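Local coordinates for protein oxalate--CoA ligase (Arabidopsis thaliana, PDB 5IE0) that belongs to the acyl-activating, AMP-binding enzyme family of the ANL clan, with a large AMP-binding region followed by a smaller C-terminal domain, at residues P307-Y312 with G330-G335. Sequence-based numbering, arbitrary orientation.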
ATOM      1  N   PRO A 307       5.224 -11.281 -16.157  1.00 14.60           N
ATOM      2  CA  PRO A 307       3.769 -11.126 -16.040  1.00 17.37           C
ATOM      3  C   PRO A 307       3.399 -10.090 -14.983  1.00 14.82           C
ATOM      4  O   PRO A 307       3.932 -10.129 -13.873  1.00 16.20           O
ATOM      5  CB  PRO A 307       3.296 -12.526 -15.633  1.00 15.90           C
ATOM      6  CG  PRO A 307       4.484 -13.144 -14.972  1.00 16.66           C
ATOM      7  CD  PRO A 307       5.675 -12.615 -15.722  1.00 15.71           C
ATOM      8  N   VAL A 308       2.512  -9.165 -15.329  1.00 16.61           N
ATOM      9  CA  VAL A 308       2.074  -8.142 -14.386  1.00 12.32           C
ATOM     10  C   VAL A 308       0.731  -8.523 -13.759  1.00 12.36           C
ATOM     11  O   VAL A 308      -0.285  -8.650 -14.446  1.00 13.47           O
ATOM     12  CB  VAL A 308       1.968  -6.764 -15.056  1.00 18.08           C
ATOM     13  CG1 VAL A 308       1.386  -5.743 -14.089  1.00 17.88           C
ATOM     14  CG2 VAL A 308       3.339  -6.316 -15.549  1.00 17.76           C
ATOM     15  N   LEU A 309       0.755  -8.715 -12.445  1.00 15.17           N
ATOM     16  CA  LEU A 309      -0.399  -9.149 -11.669  1.00 14.04           C
ATOM     17  C   LEU A 309      -0.959  -8.001 -10.838  1.00 14.14           C
ATOM     18  O   LEU A 309      -0.274  -7.444  -9.968  1.00 15.62           O
ATOM     19  CB  LEU A 309      -0.010 -10.320 -10.766  1.00 11.88           C
ATOM     20  CG  LEU A 309       0.758 -11.443 -11.470  1.00 15.96           C
ATOM     21  CD1 LEU A 309       1.179 -12.534 -10.493  1.00 12.95           C
ATOM     22  CD2 LEU A 309      -0.081 -12.026 -12.607  1.00 15.50           C
ATOM     23  N   GLU A 310      -2.205  -7.642 -11.121  1.00 15.87           N
ATOM     24  CA  GLU A 310      -2.873  -6.576 -10.392  1.00 14.29           C
ATOM     25  C   GLU A 310      -3.621  -7.127  -9.186  1.00 15.01           C
ATOM     26  O   GLU A 310      -4.307  -8.144  -9.282  1.00 15.61           O
ATOM     27  CB  GLU A 310      -3.841  -5.819 -11.304  1.00 13.50           C
ATOM     28  CG  GLU A 310      -4.485  -4.623 -10.625  1.00 16.67           C
ATOM     29  CD  GLU A 310      -5.416  -3.849 -11.532  1.00 17.67           C
ATOM     30  OE1 GLU A 310      -5.685  -4.310 -12.662  1.00 16.42           O
ATOM     31  OE2 GLU A 310      -5.889  -2.777 -11.101  1.00 16.20           O
ATOM     32  N   ALA A 311      -3.491  -6.441  -8.055  1.00 15.63           N
ATOM     33  CA  ALA A 311      -4.190  -6.829  -6.837  1.00 16.17           C
ATOM     34  C   ALA A 311      -5.048  -5.683  -6.311  1.00 15.98           C
ATOM     35  O   ALA A 311      -4.960  -4.547  -6.782  1.00 13.40           O
ATOM     36  CB  ALA A 311      -3.198  -7.281  -5.772  1.00 11.84           C
ATOM     37  N   TYR A 312      -5.875  -6.004  -5.325  1.00 15.26           N
ATOM     38  CA  TYR A 312      -6.849  -5.086  -4.757  1.00 15.82           C
ATOM     39  C   TYR A 312      -6.773  -5.186  -3.238  1.00 14.45           C
ATOM     40  O   TYR A 312      -6.844  -6.287  -2.675  1.00 16.10           O
ATOM     41  CB  TYR A 312      -8.240  -5.428  -5.289  1.00 14.42           C
ATOM     42  CG  TYR A 312      -9.421  -4.797  -4.596  1.00 14.30           C
ATOM     43  CD1 TYR A 312      -9.521  -3.421  -4.443  1.00 13.11           C
ATOM     44  CD2 TYR A 312     -10.474  -5.584  -4.152  1.00 14.32           C
ATOM     45  CE1 TYR A 312     -10.626  -2.853  -3.827  1.00 13.38           C
ATOM     46  CE2 TYR A 312     -11.573  -5.032  -3.543  1.00 14.82           C
ATOM     47  CZ  TYR A 312     -11.651  -3.671  -3.382  1.00 18.38           C
ATOM     48  OH  TYR A 312     -12.759  -3.143  -2.766  1.00 18.39           O
ATOM     49  N   GLY A 330      -3.367 -19.588 -13.211  1.00 21.29           N
ATOM     50  CA  GLY A 330      -4.443 -19.034 -14.012  1.00 22.29           C
ATOM     51  C   GLY A 330      -4.053 -17.770 -14.752  1.00 20.99           C
ATOM     52  O   GLY A 330      -2.962 -17.235 -14.549  1.00 20.52           O
ATOM     53  N   PRO A 331      -4.948 -17.276 -15.617  1.00 21.34           N
ATOM     54  CA  PRO A 331      -4.662 -16.062 -16.379  1.00 20.32           C
ATOM     55  C   PRO A 331      -4.779 -14.818 -15.512  1.00 19.22           C
ATOM     56  O   PRO A 331      -5.398 -14.860 -14.448  1.00 15.57           O
ATOM     57  CB  PRO A 331      -5.740 -16.070 -17.464  1.00 22.40           C
ATOM     58  CG  PRO A 331      -6.893 -16.755 -16.811  1.00 22.80           C
ATOM     59  CD  PRO A 331      -6.287 -17.814 -15.919  1.00 21.03           C
ATOM     60  N   HIS A 332      -4.177 -13.724 -15.958  1.00 19.30           N
ATOM     61  CA  HIS A 332      -4.419 -12.442 -15.320  1.00 18.62           C
ATOM     62  C   HIS A 332      -5.122 -11.534 -16.319  1.00 20.09           C
ATOM     63  O   HIS A 332      -4.678 -11.380 -17.456  1.00 23.48           O
ATOM     64  CB  HIS A 332      -3.121 -11.816 -14.800  1.00 15.46           C
ATOM     65  CG  HIS A 332      -2.011 -11.773 -15.803  1.00 19.45           C
ATOM     66  ND1 HIS A 332      -1.241 -12.875 -16.110  1.00 20.97           N
ATOM     67  CD2 HIS A 332      -1.513 -10.750 -16.539  1.00 19.33           C
ATOM     68  CE1 HIS A 332      -0.331 -12.537 -17.006  1.00 23.98           C
ATOM     69  NE2 HIS A 332      -0.474 -11.254 -17.282  1.00 23.39           N
ATOM     70  N   LYS A 333      -6.237 -10.957 -15.890  1.00 16.38           N
ATOM     71  CA  LYS A 333      -7.092 -10.189 -16.782  1.00 18.64           C
ATOM     72  C   LYS A 333      -6.858  -8.693 -16.651  1.00 19.50           C
ATOM     73  O   LYS A 333      -6.975  -8.137 -15.561  1.00 16.62           O
ATOM     74  CB  LYS A 333      -8.567 -10.498 -16.509  1.00 17.72           C
ATOM     75  CG  LYS A 333      -8.952 -11.955 -16.680  1.00 19.27           C
ATOM     76  CD  LYS A 333     -10.454 -12.136 -16.527  1.00 20.80           C
ATOM     77  CE  LYS A 333     -10.866 -13.590 -16.699  1.00 21.97           C
ATOM     78  NZ  LYS A 333     -12.351 -13.728 -16.734  1.00 15.54           N
ATOM     79  N   PRO A 334      -6.531  -8.031 -17.767  1.00 23.37           N
ATOM     80  CA  PRO A 334      -6.469  -6.570 -17.727  1.00 22.01           C
ATOM     81  C   PRO A 334      -7.835  -6.009 -17.345  1.00 19.17           C
ATOM     82  O   PRO A 334      -8.857  -6.551 -17.769  1.00 18.87           O
ATOM     83  CB  PRO A 334      -6.084  -6.185 -19.161  1.00 26.01           C
ATOM     84  CG  PRO A 334      -5.493  -7.434 -19.757  1.00 25.91           C
ATOM     85  CD  PRO A 334      -6.225  -8.568 -19.105  1.00 25.14           C
ATOM     86  N   GLY A 335      -7.853  -4.962 -16.528  1.00 18.37           N
ATOM     87  CA  GLY A 335      -9.103  -4.373 -16.088  1.00 18.16           C
ATOM     88  C   GLY A 335      -9.687  -5.055 -14.866  1.00 20.31           C
ATOM     89  O   GLY A 335     -10.704  -4.614 -14.330  1.00 19.15           O
TER
HETATM   90  O   HOH W   1      -5.035  -6.298 -14.358  1.00 13.55           O
HETATM   91  O   HOH W   2      -5.148  -3.936 -15.991  1.00 18.28           O
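Glu-310 OE1 is linked to the loop 330-335 through two waters, one of which approaches it only weakly. The first lies 2.7 Å from OE1 and 2.9 Å from Lys-333 O and can donate to either; the second accepts from Gly-335 N at 2.9 Å and can reach OE1 by a weak bond only. The glutamate gets there by full extension, CG anti to the backbone N (chi1 -175°) and CD anti to CA, while its other oxygen, OE2, accepts from Leu-292 N. Solvent thus bridges a strand and a loop that share no direct hydrogen bond.

Further along, the His-332 imidazole lies obliquely against the strand. Its CD2 comes to 3.2 Å from Val-308 O, CE1 meets Pro-307 CB at 3.9 Å, and the Leu-309 methyl CD2 rests 3.7 Å from His-332 CG, the two side chains crossing at about a right angle. With chi1 at 50°, CG of His-332 sits between the backbone N and the carbonyl carbon, which lays the ring against the strand. Its NE2 is hydrogen-bonded to Glu-301 OE2, which also takes Val-308 N, so one carboxylate oxygen ties ring and strand together.

Helix 294-304 supplies that glutamate and packs Leu-297 and Leu-300 on Val-308; within the AMP-binding region, the contact fastens the loop to the middle strand of a mixed five-stranded sheet, ordered 256-259, 284-287, 308-314, 319-323, 339-340.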